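Local structure of T CELL surface glycoprotein CD4 (Rattus norvegicus, 1CID) at residues Lys7-Ser12 against Val106-Gln111; Val158-Leu163 against Asp172-Val177; Thr116-Val121 against Val148-Ala153; Lys128-Leu133 against Ser143-Val148. The protein is a T-cell surface glycoprotein of the immunoglobulin superfamily, probably acting as a co-receptor that recognises class II MHC molecules. One frame throughout, in Å; residues are numbered along the deposited sequence.

Contacts 1 and 3 lie in one sheet, where strand 97-110 pairs with strand 116-122; contacts 2 and 4 lie in the facing four-stranded sheet, joined through strands 129-135 and 158-165. Centres are about 10 Å apart between contacts 1 and 2, 2 and 3, and 3 and 4, and about 15 Å between 1 and 4. Along the chain contact 1 closes first; contact 4 is then nested inside the loop closed by contact 3, and contact 2 follows at the C-terminus. The Cys-119 to Cys-161 disulfide ties contact 3 to contact 2 across the immunoglobulin sandwich, while contact 1 brings the N-terminal part of the chain against this C-terminal domain.

Contact 1: residues Lys7-Ser12 against Val106-Gln111; sequences KSEGES and VMKVTQ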
loop_
_atom_site.group_PDB
_atom_site.type_symbol
_atom_site.label_atom_id
_atom_site.label_comp_id
_atom_site.label_asym_id
_atom_site.label_seq_id
_atom_site.Cartn_x
_atom_site.Cartn_y
_atom_site.Cartn_z
ATOM N N LYS A 7 1.683 -2.716 -3.614
ATOM C CA LYS A 7 2.982 -3.289 -3.371
ATOM C C LYS A 7 3.026 -4.761 -3.050
ATOM O O LYS A 7 2.080 -5.387 -2.540
ATOM C CB LYS A 7 3.585 -2.552 -2.130
ATOM C CG LYS A 7 3.560 -1.053 -2.492
ATOM C CD LYS A 7 4.867 -0.660 -3.048
ATOM C CE LYS A 7 4.921 0.540 -3.932
ATOM N NZ LYS A 7 6.284 0.367 -4.572
ATOM N N SER A 8 4.190 -5.357 -3.304
ATOM C CA SER A 8 4.387 -6.780 -3.035
ATOM C C SER A 8 5.099 -6.659 -1.654
ATOM O O SER A 8 5.907 -5.794 -1.280
ATOM C CB SER A 8 5.086 -7.724 -3.976
ATOM O OG SER A 8 5.161 -7.252 -5.324
ATOM N N GLU A 9 4.671 -7.716 -0.999
ATOM C CA GLU A 9 5.199 -7.767 0.321
ATOM C C GLU A 9 6.676 -7.670 0.342
ATOM O O GLU A 9 7.322 -8.291 -0.493
ATOM C CB GLU A 9 4.736 -9.125 0.709
ATOM C CG GLU A 9 4.691 -9.042 2.223
ATOM C CD GLU A 9 4.454 -10.386 2.787
ATOM O OE1 GLU A 9 5.077 -11.292 2.150
ATOM O OE2 GLU A 9 3.724 -10.505 3.749
ATOM N N GLY A 10 7.202 -7.015 1.329
ATOM C CA GLY A 10 8.632 -6.841 1.566
ATOM C C GLY A 10 9.011 -5.571 0.822
ATOM O O GLY A 10 10.190 -5.131 0.943
ATOM N N GLU A 11 8.138 -4.924 0.078
ATOM C CA GLU A 11 8.637 -3.676 -0.591
ATOM C C GLU A 11 8.336 -2.434 0.199
ATOM O O GLU A 11 7.593 -2.455 1.174
ATOM C CB GLU A 11 7.913 -3.868 -1.915
ATOM C CG GLU A 11 8.558 -4.046 -3.252
ATOM C CD GLU A 11 7.707 -3.686 -4.464
ATOM O OE1 GLU A 11 6.819 -4.584 -4.599
ATOM O OE2 GLU A 11 7.716 -2.771 -5.321
ATOM N N SER A 12 8.699 -1.222 -0.062
ATOM C CA SER A 12 8.473 0.053 0.544
ATOM C C SER A 12 7.321 0.767 -0.088
ATOM O O SER A 12 7.392 0.828 -1.304
ATOM C CB SER A 12 9.707 0.965 0.289
ATOM O OG SER A 12 10.644 0.412 1.257
ATOM N N VAL A 106 -1.570 -4.549 -0.722
ATOM C CA VAL A 106 -0.540 -5.554 -0.662
ATOM C C VAL A 106 -0.876 -6.966 -1.207
ATOM O O VAL A 106 -1.821 -7.627 -0.837
ATOM C CB VAL A 106 0.004 -5.815 0.756
ATOM C CG1 VAL A 106 1.176 -6.780 0.786
ATOM C CG2 VAL A 106 0.483 -4.511 1.297
ATOM N N MET A 107 0.037 -7.457 -2.036
ATOM C CA MET A 107 -0.008 -8.747 -2.716
ATOM C C MET A 107 1.053 -9.699 -2.167
ATOM O O MET A 107 2.189 -9.225 -1.974
ATOM C CB MET A 107 0.365 -8.606 -4.192
ATOM C CG MET A 107 0.191 -9.835 -5.032
ATOM S SD MET A 107 0.200 -9.639 -6.800
ATOM C CE MET A 107 -1.300 -8.968 -7.389
ATOM N N LYS A 108 0.613 -10.917 -2.028
ATOM C CA LYS A 108 1.548 -11.978 -1.563
ATOM C C LYS A 108 1.415 -13.285 -2.390
ATOM O O LYS A 108 0.370 -13.981 -2.280
ATOM C CB LYS A 108 1.393 -12.356 -0.098
ATOM C CG LYS A 108 2.511 -13.370 0.442
ATOM C CD LYS A 108 2.229 -14.073 1.723
ATOM C CE LYS A 108 3.174 -15.097 2.267
ATOM N NZ LYS A 108 4.630 -14.769 2.543
ATOM N N VAL A 109 2.471 -13.589 -3.160
ATOM C CA VAL A 109 2.512 -14.773 -4.027
ATOM C C VAL A 109 3.397 -15.826 -3.323
ATOM O O VAL A 109 4.525 -15.399 -3.073
ATOM C CB VAL A 109 3.123 -14.675 -5.426
ATOM C CG1 VAL A 109 2.896 -15.874 -6.375
ATOM C CG2 VAL A 109 2.654 -13.480 -6.222
ATOM N N THR A 110 2.843 -16.998 -3.141
ATOM C CA THR A 110 3.504 -18.139 -2.589
ATOM C C THR A 110 3.085 -19.460 -3.256
ATOM O O THR A 110 2.045 -19.672 -3.831
ATOM C CB THR A 110 3.330 -18.326 -1.038
ATOM O OG1 THR A 110 1.928 -18.625 -0.808
ATOM C CG2 THR A 110 3.877 -17.141 -0.243
ATOM N N GLN A 111 4.007 -20.370 -3.139
ATOM C CA GLN A 111 4.101 -21.771 -3.501
ATOM C C GLN A 111 4.259 -22.473 -2.131
ATOM O O GLN A 111 5.377 -22.644 -1.585
ATOM C CB GLN A 111 5.307 -22.100 -4.348
ATOM C CG GLN A 111 5.221 -23.520 -4.862
ATOM C CD GLN A 111 6.211 -23.908 -5.909
ATOM O OE1 GLN A 111 7.218 -23.439 -6.435
ATOM N NE2 GLN A 111 5.872 -25.097 -6.400
#
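Val-106 pairs in parallel with Lys-7, and its CG1, placed opposite the backbone N (chi1 -175°), lies 3.7 Å from Lys-7 O and also approaches Glu-9 N. The CA of Val-106 gives a C-H...O contact to the same Lys-7 O. Behind it the valine rests on Val-79 and Leu-81. At Met-107 the backbone takes over: its N donates to Lys-7 O over 3.0 Å, with 165° at the hydrogen, and its O accepts from Glu-9 N over 3.1 Å. The CA of Ser-8, 3.5 Å from Met-107 O, adds a weaker C-H contact to that carbonyl. The thioether of Met-107 leads away from these residues and packs among Cys-119, Cys-161 and Ser-173. Lys-108 comes next, its side chain crossing that of Glu-9 at a slant. The bend at its last torsion (chi4 57°) brings NZ to 3.5 Å from Glu-9 OE1, a salt bridge, with CG of Lys-108 also close to that oxygen. Strand pairing ends at Ser-8 and Met-107; past the Glu-9 to Lys-108 salt bridge the segments diverge, since residues 7-12 swing away in a type II turn from Ser-8 to Glu-11. Glu-11 holds that turn from within: OE1 receives Ser-8 N at 3.0 Å from above the carboxylate plane, and OE2 forms a salt bridge with Lys-7 NZ at 3.5 Å. The chemistry is therefore mostly backbone: two ordinary parallel-strand bonds fix the register between the first strand and the long strand 97-110, and one long charge pair at the partly exposed margin, likely to be softened by solvent, adds a modest attraction.

Contact 2: residues Val158-Leu163 against Asp172-Val177; sequences VWQCLL and DSKIQV
Trp-159 and Ile-175 form a hydrogen-bonded antiparallel pair in which Trp-159 N donates to Ile-175 O at 2.6 Å, while the return bond from Ile-175 N to Trp-159 O is weak. Two residues on, Cys-161 and Ser-173 make the same kind of pair; Ser-173 N reaches Cys-161 O at 2.9 Å, in the carbonyl plane. Packing then divides by face. On the inner one, CB of Trp-159 lies 4.0 Å from CG2 of Ile-175. The first torsion of Trp-159 (chi1 -83°) sets CG beside its own backbone N, and the indole meets CG2 of Val-177 at CD1, in an oblique approach. NE1 of Trp-159 is taken by Glu-155 O. Replacing Trp-159 with an alanine would probably leave Glu-155 O without its donor and remove the indole from beside CG2 of Val-177 at this end of the sandwich. On the outer face CD of Lys-174 lies 3.9 Å from CB of Gln-160 and 4.0 Å from CG1 of Val-158, while its NZ goes on to a salt bridge with Glu-136. CD2 of Leu-162 touches CB of Asp-172 at 3.7 Å. These strands are the F-G hairpin of an immunoglobulin domain: Cys-161 supplies the F-strand half of the disulfide, and the tryptophan two residues before it, bonded back to Glu-155 O, recalls the tyrosine corner of such folds.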
loop_
_atom_site.group_PDB
_atom_site.type_symbol
_atom_site.label_atom_id
_atom_site.label_comp_id
_atom_site.label_asym_id
_atom_site.label_seq_id
_atom_site.Cartn_x
_atom_site.Cartn_y
_atom_site.Cartn_z
ATOM N N VAL A 158 7.899 -19.446 -14.623
ATOM C CA VAL A 158 7.735 -18.163 -13.956
ATOM C C VAL A 158 6.251 -18.003 -13.942
ATOM O O VAL A 158 5.819 -17.933 -15.093
ATOM C CB VAL A 158 8.454 -17.109 -14.791
ATOM C CG1 VAL A 158 8.134 -15.732 -14.291
ATOM C CG2 VAL A 158 9.974 -17.213 -14.747
ATOM N N TRP A 159 5.638 -17.930 -12.809
ATOM C CA TRP A 159 4.185 -17.620 -12.929
ATOM C C TRP A 159 4.020 -16.111 -12.734
ATOM O O TRP A 159 4.945 -15.575 -12.114
ATOM C CB TRP A 159 3.419 -18.331 -11.869
ATOM C CG TRP A 159 3.192 -19.699 -12.372
ATOM C CD1 TRP A 159 4.143 -20.658 -12.454
ATOM C CD2 TRP A 159 1.964 -20.255 -12.860
ATOM N NE1 TRP A 159 3.552 -21.792 -12.972
ATOM C CE2 TRP A 159 2.238 -21.600 -13.205
ATOM C CE3 TRP A 159 0.673 -19.798 -13.022
ATOM C CZ2 TRP A 159 1.288 -22.490 -13.645
ATOM C CZ3 TRP A 159 -0.273 -20.697 -13.503
ATOM C CH2 TRP A 159 -0.006 -22.010 -13.830
ATOM N N GLN A 160 2.968 -15.483 -13.110
ATOM C CA GLN A 160 3.005 -14.046 -12.705
ATOM C C GLN A 160 1.749 -13.809 -11.923
ATOM O O GLN A 160 0.825 -14.631 -12.164
ATOM C CB GLN A 160 3.302 -13.384 -13.999
ATOM C CG GLN A 160 2.921 -11.935 -13.882
ATOM C CD GLN A 160 3.173 -11.264 -15.210
ATOM O OE1 GLN A 160 2.780 -11.640 -16.308
ATOM N NE2 GLN A 160 3.891 -10.157 -15.163
ATOM N N CYS A 161 1.606 -12.875 -10.985
ATOM C CA CYS A 161 0.239 -12.723 -10.392
ATOM C C CYS A 161 -0.218 -11.289 -10.664
ATOM O O CYS A 161 0.594 -10.342 -10.484
ATOM C CB CYS A 161 0.075 -13.232 -8.970
ATOM S SG CYS A 161 -1.600 -12.739 -8.387
ATOM N N LEU A 162 -1.427 -11.035 -11.158
ATOM C CA LEU A 162 -1.759 -9.609 -11.403
ATOM C C LEU A 162 -3.082 -9.243 -10.759
ATOM O O LEU A 162 -3.897 -10.157 -10.677
ATOM C CB LEU A 162 -1.880 -9.419 -12.839
ATOM C CG LEU A 162 -1.433 -10.094 -14.068
ATOM C CD1 LEU A 162 -1.947 -9.170 -15.197
ATOM C CD2 LEU A 162 0.053 -10.026 -14.257
ATOM N N LEU A 163 -3.184 -7.981 -10.434
ATOM C CA LEU A 163 -4.350 -7.272 -9.859
ATOM C C LEU A 163 -4.746 -6.260 -10.980
ATOM O O LEU A 163 -3.919 -5.402 -11.380
ATOM C CB LEU A 163 -4.198 -6.501 -8.599
ATOM C CG LEU A 163 -5.039 -5.839 -7.550
ATOM C CD1 LEU A 163 -5.168 -4.372 -7.813
ATOM C CD2 LEU A 163 -6.465 -6.382 -7.466
ATOM N N ASP A 172 1.458 -6.315 -10.455
ATOM C CA ASP A 172 1.842 -7.713 -10.691
ATOM C C ASP A 172 3.043 -8.126 -9.830
ATOM O O ASP A 172 3.813 -7.335 -9.365
ATOM C CB ASP A 172 2.247 -8.040 -12.110
ATOM C CG ASP A 172 3.550 -7.459 -12.599
ATOM O OD1 ASP A 172 3.664 -6.339 -13.196
ATOM O OD2 ASP A 172 4.516 -8.235 -12.410
ATOM N N SER A 173 3.256 -9.384 -9.724
ATOM C CA SER A 173 4.348 -9.981 -8.989
ATOM C C SER A 173 4.656 -11.388 -9.539
ATOM O O SER A 173 3.677 -12.126 -9.857
ATOM C CB SER A 173 3.671 -9.978 -7.638
ATOM O OG SER A 173 4.710 -10.129 -6.696
ATOM N N LYS A 174 5.934 -11.769 -9.700
ATOM C CA LYS A 174 6.410 -13.008 -10.188
ATOM C C LYS A 174 7.113 -13.810 -9.079
ATOM O O LYS A 174 7.764 -13.339 -8.161
ATOM C CB LYS A 174 7.585 -13.010 -11.140
ATOM C CG LYS A 174 7.768 -11.861 -12.106
ATOM C CD LYS A 174 6.870 -12.051 -13.295
ATOM C CE LYS A 174 7.318 -11.079 -14.366
ATOM N NZ LYS A 174 8.695 -11.510 -14.744
ATOM N N ILE A 175 6.973 -15.065 -9.385
ATOM C CA ILE A 175 7.476 -16.242 -8.724
ATOM C C ILE A 175 7.859 -17.334 -9.768
ATOM O O ILE A 175 7.237 -17.650 -10.828
ATOM C CB ILE A 175 6.370 -16.680 -7.730
ATOM C CG1 ILE A 175 7.103 -17.735 -6.834
ATOM C CG2 ILE A 175 5.062 -17.155 -8.401
ATOM C CD1 ILE A 175 6.179 -18.130 -5.638
ATOM N N GLN A 176 9.015 -17.884 -9.383
ATOM C CA GLN A 176 9.614 -19.027 -10.074
ATOM C C GLN A 176 9.106 -20.209 -9.206
ATOM O O GLN A 176 9.361 -20.387 -7.962
ATOM C CB GLN A 176 11.109 -18.989 -10.260
ATOM C CG GLN A 176 11.758 -20.339 -10.217
ATOM C CD GLN A 176 13.186 -20.586 -10.475
ATOM O OE1 GLN A 176 14.058 -20.553 -9.630
ATOM N NE2 GLN A 176 13.429 -20.927 -11.739
ATOM N N VAL A 177 8.367 -21.068 -9.893
ATOM C CA VAL A 177 7.856 -22.313 -9.246
ATOM C C VAL A 177 8.880 -23.381 -9.665
ATOM O O VAL A 177 8.643 -24.111 -8.680
ATOM C CB VAL A 177 6.432 -22.629 -9.709
ATOM C CG1 VAL A 177 5.847 -23.812 -8.970
ATOM C CG2 VAL A 177 5.502 -21.425 -9.636
ATOM O OXT VAL A 177 10.191 -23.582 -9.722
#

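Contact 3: residues Thr116-Val121 against Val148-Ala153; sequences TLTCEV and VIQVQA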
loop_
_atom_site.group_PDB
_atom_site.type_symbol
_atom_site.label_atom_id
_atom_site.label_comp_id
_atom_site.label_asym_id
_atom_site.label_seq_id
_atom_site.Cartn_x
_atom_site.Cartn_y
_atom_site.Cartn_z
ATOM N N THR A 116 0.393 -26.433 -4.461
ATOM C CA THR A 116 -0.148 -25.086 -4.361
ATOM C C THR A 116 0.724 -23.979 -4.870
ATOM O O THR A 116 1.937 -24.094 -4.694
ATOM C CB THR A 116 -0.454 -24.972 -2.815
ATOM O OG1 THR A 116 -1.104 -26.250 -2.546
ATOM C CG2 THR A 116 -1.370 -23.792 -2.480
ATOM N N LEU A 117 0.119 -22.966 -5.450
ATOM C CA LEU A 117 0.621 -21.692 -5.952
ATOM C C LEU A 117 -0.515 -20.720 -5.459
ATOM O O LEU A 117 -1.599 -21.120 -5.885
ATOM C CB LEU A 117 0.780 -21.322 -7.421
ATOM C CG LEU A 117 1.364 -19.953 -7.724
ATOM C CD1 LEU A 117 2.845 -19.835 -7.339
ATOM C CD2 LEU A 117 1.324 -19.679 -9.217
ATOM N N THR A 118 -0.208 -19.705 -4.674
ATOM C CA THR A 118 -1.298 -18.881 -4.199
ATOM C C THR A 118 -1.114 -17.391 -4.415
ATOM O O THR A 118 0.055 -16.971 -4.428
ATOM C CB THR A 118 -1.629 -19.199 -2.710
ATOM O OG1 THR A 118 -1.274 -20.574 -2.476
ATOM C CG2 THR A 118 -3.154 -19.005 -2.568
ATOM N N CYS A 119 -2.168 -16.627 -4.561
ATOM C CA CYS A 119 -1.835 -15.211 -4.686
ATOM C C CYS A 119 -2.902 -14.563 -3.859
ATOM O O CYS A 119 -3.999 -15.044 -4.147
ATOM C CB CYS A 119 -1.852 -14.916 -6.109
ATOM S SG CYS A 119 -1.807 -13.193 -6.464
ATOM N N GLU A 120 -2.549 -13.722 -2.878
ATOM C CA GLU A 120 -3.594 -13.061 -2.119
ATOM C C GLU A 120 -3.144 -11.595 -1.973
ATOM O O GLU A 120 -1.950 -11.310 -1.934
ATOM C CB GLU A 120 -3.946 -13.334 -0.722
ATOM C CG GLU A 120 -2.753 -13.757 0.079
ATOM C CD GLU A 120 -3.259 -14.368 1.403
ATOM O OE1 GLU A 120 -4.196 -13.702 1.923
ATOM O OE2 GLU A 120 -2.580 -15.453 1.649
ATOM N N VAL A 121 -4.220 -10.833 -1.940
ATOM C CA VAL A 121 -4.084 -9.356 -1.823
ATOM C C VAL A 121 -4.871 -8.823 -0.624
ATOM O O VAL A 121 -5.900 -9.426 -0.195
ATOM C CB VAL A 121 -4.528 -8.869 -3.211
ATOM C CG1 VAL A 121 -5.975 -8.479 -3.382
ATOM C CG2 VAL A 121 -3.820 -7.628 -3.701
ATOM N N VAL A 148 -8.302 -14.034 -2.961
ATOM C CA VAL A 148 -7.240 -15.033 -2.904
ATOM C C VAL A 148 -7.565 -16.104 -3.951
ATOM O O VAL A 148 -8.601 -16.774 -3.794
ATOM C CB VAL A 148 -6.985 -15.419 -1.488
ATOM C CG1 VAL A 148 -8.118 -16.162 -0.856
ATOM C CG2 VAL A 148 -5.766 -16.341 -1.474
ATOM N N ILE A 149 -6.727 -16.190 -4.995
ATOM C CA ILE A 149 -6.929 -17.263 -5.965
ATOM C C ILE A 149 -5.825 -18.293 -5.768
ATOM O O ILE A 149 -4.808 -17.842 -5.283
ATOM C CB ILE A 149 -6.937 -16.756 -7.398
ATOM C CG1 ILE A 149 -5.613 -16.026 -7.590
ATOM C CG2 ILE A 149 -8.252 -15.977 -7.373
ATOM C CD1 ILE A 149 -5.504 -15.255 -8.922
ATOM N N GLN A 150 -6.092 -19.491 -6.188
ATOM C CA GLN A 150 -5.154 -20.612 -5.973
ATOM C C GLN A 150 -4.976 -21.393 -7.252
ATOM O O GLN A 150 -5.933 -21.298 -8.024
ATOM C CB GLN A 150 -5.756 -21.391 -4.801
ATOM C CG GLN A 150 -4.971 -22.441 -4.077
ATOM C CD GLN A 150 -5.522 -23.813 -4.438
ATOM O OE1 GLN A 150 -5.290 -24.253 -5.598
ATOM N NE2 GLN A 150 -6.275 -24.448 -3.519
ATOM N N VAL A 151 -3.879 -22.072 -7.502
ATOM C CA VAL A 151 -3.646 -22.884 -8.693
ATOM C C VAL A 151 -3.004 -24.216 -8.221
ATOM O O VAL A 151 -2.006 -24.337 -7.536
ATOM C CB VAL A 151 -2.867 -22.351 -9.898
ATOM C CG1 VAL A 151 -2.265 -23.336 -10.916
ATOM C CG2 VAL A 151 -3.746 -21.394 -10.715
ATOM N N GLN A 152 -3.744 -25.176 -8.752
ATOM C CA GLN A 152 -3.431 -26.594 -8.558
ATOM C C GLN A 152 -2.357 -27.055 -9.561
ATOM O O GLN A 152 -2.321 -26.871 -10.810
ATOM C CB GLN A 152 -4.721 -27.404 -8.515
ATOM C CG GLN A 152 -4.923 -27.910 -7.093
ATOM C CD GLN A 152 -3.806 -28.572 -6.291
ATOM O OE1 GLN A 152 -3.207 -29.591 -6.704
ATOM N NE2 GLN A 152 -3.441 -28.058 -5.085
ATOM N N ALA A 153 -1.425 -27.647 -8.818
ATOM C CA ALA A 153 -0.200 -28.211 -9.345
ATOM C C ALA A 153 0.307 -27.439 -10.559
ATOM O O ALA A 153 0.276 -27.901 -11.711
ATOM C CB ALA A 153 -0.335 -29.694 -9.680
#
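Cys-119 O is approached by three groups of the opposite strand: Ile-149 N donates to it at 3.1 Å, the CA of Val-148 offers a C-H...O contact, and CG2 of Val-148 lies 3.5 Å off. The return bond runs from Cys-119 N to Ile-149 O at 3.0 Å, meeting the oxygen almost head-on to its C=O bond. Val-151 N reaches Leu-117 O at 3.0 Å, but the bond from Leu-117 N to Val-151 O is weak and bent to 125° at the hydrogen. The two strands, antiparallel with axes 4.8 Å apart, are the B and E strands of the immunoglobulin sandwich, and the side chains of Leu-117, Cys-119, Ile-149 and Val-151 point into its interior, toward Leu-131 and Leu-133 of the facing sheet. There CG1 of Ile-149, wedged between its own N and carbonyl carbon (chi1 56°), lies 4.2 Å from CB of Cys-119 and carries CD1 onward to Leu-131. Across the outer face aliphatic parts do the touching. CG2 of Val-148 packs against CB of Glu-120 at 3.6 Å and, at a slant, against CG2 of Thr-118. The same methyl of Thr-118 sits over Ile-149 O at 3.4 Å. Gln-150 follows; its CG has the CG2 methyls of Thr-116 and Thr-118 about equally near, to one side. The hydroxyl of Thr-116 is engaged by the carboxylate of Asp-113, on the loop before the strand.

Contact 4: residues Lys128-Leu133 against Ser143-Val148; sequences KMRLIL and SRQEKV
Leu-131 and Arg-144 form a hydrogen-bonded antiparallel pair of the hairpin of strands 129-135 and 140-144, the C and C' strands of the immunoglobulin domain. Its backbone bonds run from Leu-131 N to Arg-144 O, 2.8 Å, and from Arg-144 N to Leu-131 O, 2.9 Å; the next pair, Ile-132 with Ser-143, is non-hydrogen-bonded. Polar side-chain bonds come from Arg-130, whose chain, bent at its second and third torsions (chi3 -49°), reaches across to residues 143-145. NH2 donates to Ser-143 O at 3.2 Å, from well above the carbonyl plane, and NE makes a weak bond to Ser-143 OG. The guanidinium and the amide of Gln-145 are turned 61° apart, with CB of Gln-145 over one face of the guanidinium and OE1 2.9 Å from NH1. A methionine at Arg-130 would probably leave Ser-143 O and OG without these donors and take away the flat group that covers Gln-145 CB. Beside this, NE of Arg-144 forms a salt bridge with OE1 of Glu-146, which lies in the guanidinium plane. Van der Waals contacts fall to Leu-131, whose CD1 lies against the backbone at Lys-147 O, 3.5 Å, where the chain turns toward Val-148, and to Ile-132, whose CG1 meets CB of Ser-143. Further along, one water donates to two carbonyls, Glu-146 O at 3.2 Å and, more weakly, Met-129 O at 3.0 Å.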
loop_
_atom_site.group_PDB
_atom_site.type_symbol
_atom_site.label_atom_id
_atom_site.label_comp_id
_atom_site.label_asym_id
_atom_site.label_seq_id
_atom_site.Cartn_x
_atom_site.Cartn_y
_atom_site.Cartn_z
ATOM N N LYS A 128 -14.727 -4.435 -9.111
ATOM C CA LYS A 128 -14.448 -4.495 -10.552
ATOM C C LYS A 128 -12.883 -4.587 -10.580
ATOM O O LYS A 128 -12.067 -3.850 -11.197
ATOM C CB LYS A 128 -14.951 -3.312 -11.347
ATOM C CG LYS A 128 -14.440 -2.012 -10.711
ATOM C CD LYS A 128 -14.599 -0.850 -11.674
ATOM C CE LYS A 128 -15.083 0.355 -10.847
ATOM N NZ LYS A 128 -16.460 0.056 -10.303
ATOM N N MET A 129 -12.397 -5.517 -9.752
ATOM C CA MET A 129 -10.988 -5.870 -9.488
ATOM C C MET A 129 -10.905 -7.422 -9.397
ATOM O O MET A 129 -11.703 -7.981 -8.595
ATOM C CB MET A 129 -10.307 -5.255 -8.252
ATOM C CG MET A 129 -9.489 -4.046 -8.647
ATOM S SD MET A 129 -8.915 -3.006 -7.245
ATOM C CE MET A 129 -8.513 -1.535 -8.246
ATOM N N ARG A 130 -10.006 -7.977 -10.237
ATOM C CA ARG A 130 -9.901 -9.449 -10.191
ATOM C C ARG A 130 -8.437 -9.821 -10.105
ATOM O O ARG A 130 -7.684 -8.927 -10.476
ATOM C CB ARG A 130 -10.624 -10.100 -11.325
ATOM C CG ARG A 130 -10.530 -9.265 -12.585
ATOM C CD ARG A 130 -11.772 -9.410 -13.447
ATOM N NE ARG A 130 -12.084 -10.798 -13.624
ATOM C CZ ARG A 130 -13.167 -11.518 -13.617
ATOM N NH1 ARG A 130 -14.278 -10.844 -13.472
ATOM N NH2 ARG A 130 -13.302 -12.865 -13.696
ATOM N N LEU A 131 -8.199 -10.990 -9.626
ATOM C CA LEU A 131 -6.853 -11.523 -9.469
ATOM C C LEU A 131 -6.663 -12.603 -10.565
ATOM O O LEU A 131 -7.595 -13.340 -10.948
ATOM C CB LEU A 131 -6.791 -12.108 -8.088
ATOM C CG LEU A 131 -6.114 -11.517 -6.860
ATOM C CD1 LEU A 131 -5.971 -12.609 -5.812
ATOM C CD2 LEU A 131 -4.784 -10.879 -7.211
ATOM N N ILE A 132 -5.439 -12.606 -11.025
ATOM C CA ILE A 132 -5.060 -13.436 -12.148
ATOM C C ILE A 132 -3.717 -14.082 -11.927
ATOM O O ILE A 132 -2.750 -13.364 -11.665
ATOM C CB ILE A 132 -5.027 -12.398 -13.335
ATOM C CG1 ILE A 132 -6.430 -11.775 -13.611
ATOM C CG2 ILE A 132 -4.438 -12.941 -14.645
ATOM C CD1 ILE A 132 -6.085 -10.383 -14.286
ATOM N N LEU A 133 -3.661 -15.370 -12.095
ATOM C CA LEU A 133 -2.452 -16.206 -12.020
ATOM C C LEU A 133 -2.279 -16.669 -13.479
ATOM O O LEU A 133 -3.203 -17.212 -14.056
ATOM C CB LEU A 133 -2.586 -17.291 -10.970
ATOM C CG LEU A 133 -1.891 -17.121 -9.630
ATOM C CD1 LEU A 133 -2.196 -18.283 -8.791
ATOM C CD2 LEU A 133 -0.391 -16.976 -9.810
ATOM N N SER A 143 -8.687 -16.408 -13.353
ATOM C CA SER A 143 -8.985 -14.959 -13.338
ATOM C C SER A 143 -10.248 -15.012 -12.490
ATOM O O SER A 143 -11.334 -15.221 -12.967
ATOM C CB SER A 143 -9.281 -14.286 -14.566
ATOM O OG SER A 143 -9.860 -13.078 -14.857
ATOM N N ARG A 144 -10.038 -14.931 -11.209
ATOM C CA ARG A 144 -11.198 -14.989 -10.263
ATOM C C ARG A 144 -11.374 -13.568 -9.725
ATOM O O ARG A 144 -10.427 -12.748 -9.631
ATOM C CB ARG A 144 -11.061 -16.073 -9.181
ATOM C CG ARG A 144 -11.743 -17.380 -9.518
ATOM C CD ARG A 144 -11.007 -18.664 -9.580
ATOM N NE ARG A 144 -10.508 -19.062 -8.285
ATOM C CZ ARG A 144 -9.797 -20.077 -7.780
ATOM N NH1 ARG A 144 -9.370 -21.064 -8.585
ATOM N NH2 ARG A 144 -9.468 -20.206 -6.465
ATOM N N GLN A 145 -12.616 -13.328 -9.400
ATOM C CA GLN A 145 -12.945 -11.994 -8.835
ATOM C C GLN A 145 -13.153 -12.009 -7.318
ATOM O O GLN A 145 -14.171 -11.670 -6.688
ATOM C CB GLN A 145 -14.133 -11.651 -9.682
ATOM C CG GLN A 145 -14.526 -10.204 -9.592
ATOM C CD GLN A 145 -15.743 -10.074 -10.512
ATOM O OE1 GLN A 145 -15.596 -9.277 -11.440
ATOM N NE2 GLN A 145 -16.849 -10.806 -10.283
ATOM N N GLU A 146 -12.100 -12.408 -6.668
ATOM C CA GLU A 146 -11.817 -12.612 -5.295
ATOM C C GLU A 146 -10.464 -12.034 -4.891
ATOM O O GLU A 146 -9.785 -11.312 -5.647
ATOM C CB GLU A 146 -11.812 -14.077 -4.980
ATOM C CG GLU A 146 -13.032 -14.916 -5.273
ATOM C CD GLU A 146 -12.653 -16.389 -5.317
ATOM O OE1 GLU A 146 -11.949 -16.906 -6.213
ATOM O OE2 GLU A 146 -13.081 -17.077 -4.339
ATOM N N LYS A 147 -10.181 -12.322 -3.607
ATOM C CA LYS A 147 -8.976 -11.738 -2.998
ATOM C C LYS A 147 -7.927 -12.792 -2.747
ATOM O O LYS A 147 -6.783 -12.444 -2.372
ATOM C CB LYS A 147 -9.346 -10.936 -1.766
ATOM C CG LYS A 147 -9.653 -9.435 -1.860
ATOM C CD LYS A 147 -9.780 -8.711 -0.506
ATOM C CE LYS A 147 -9.643 -7.213 -0.813
ATOM N NZ LYS A 147 -9.285 -6.514 0.454
ATOM N N VAL A 148 -8.302 -14.034 -2.961
ATOM C CA VAL A 148 -7.240 -15.033 -2.904
ATOM C C VAL A 148 -7.565 -16.104 -3.951
ATOM O O VAL A 148 -8.601 -16.774 -3.794
ATOM C CB VAL A 148 -6.985 -15.419 -1.488
ATOM C CG1 VAL A 148 -8.118 -16.162 -0.856
ATOM C CG2 VAL A 148 -5.766 -16.341 -1.474
HETATM O O HOH W 1 -9.868 -8.152 -6.283
#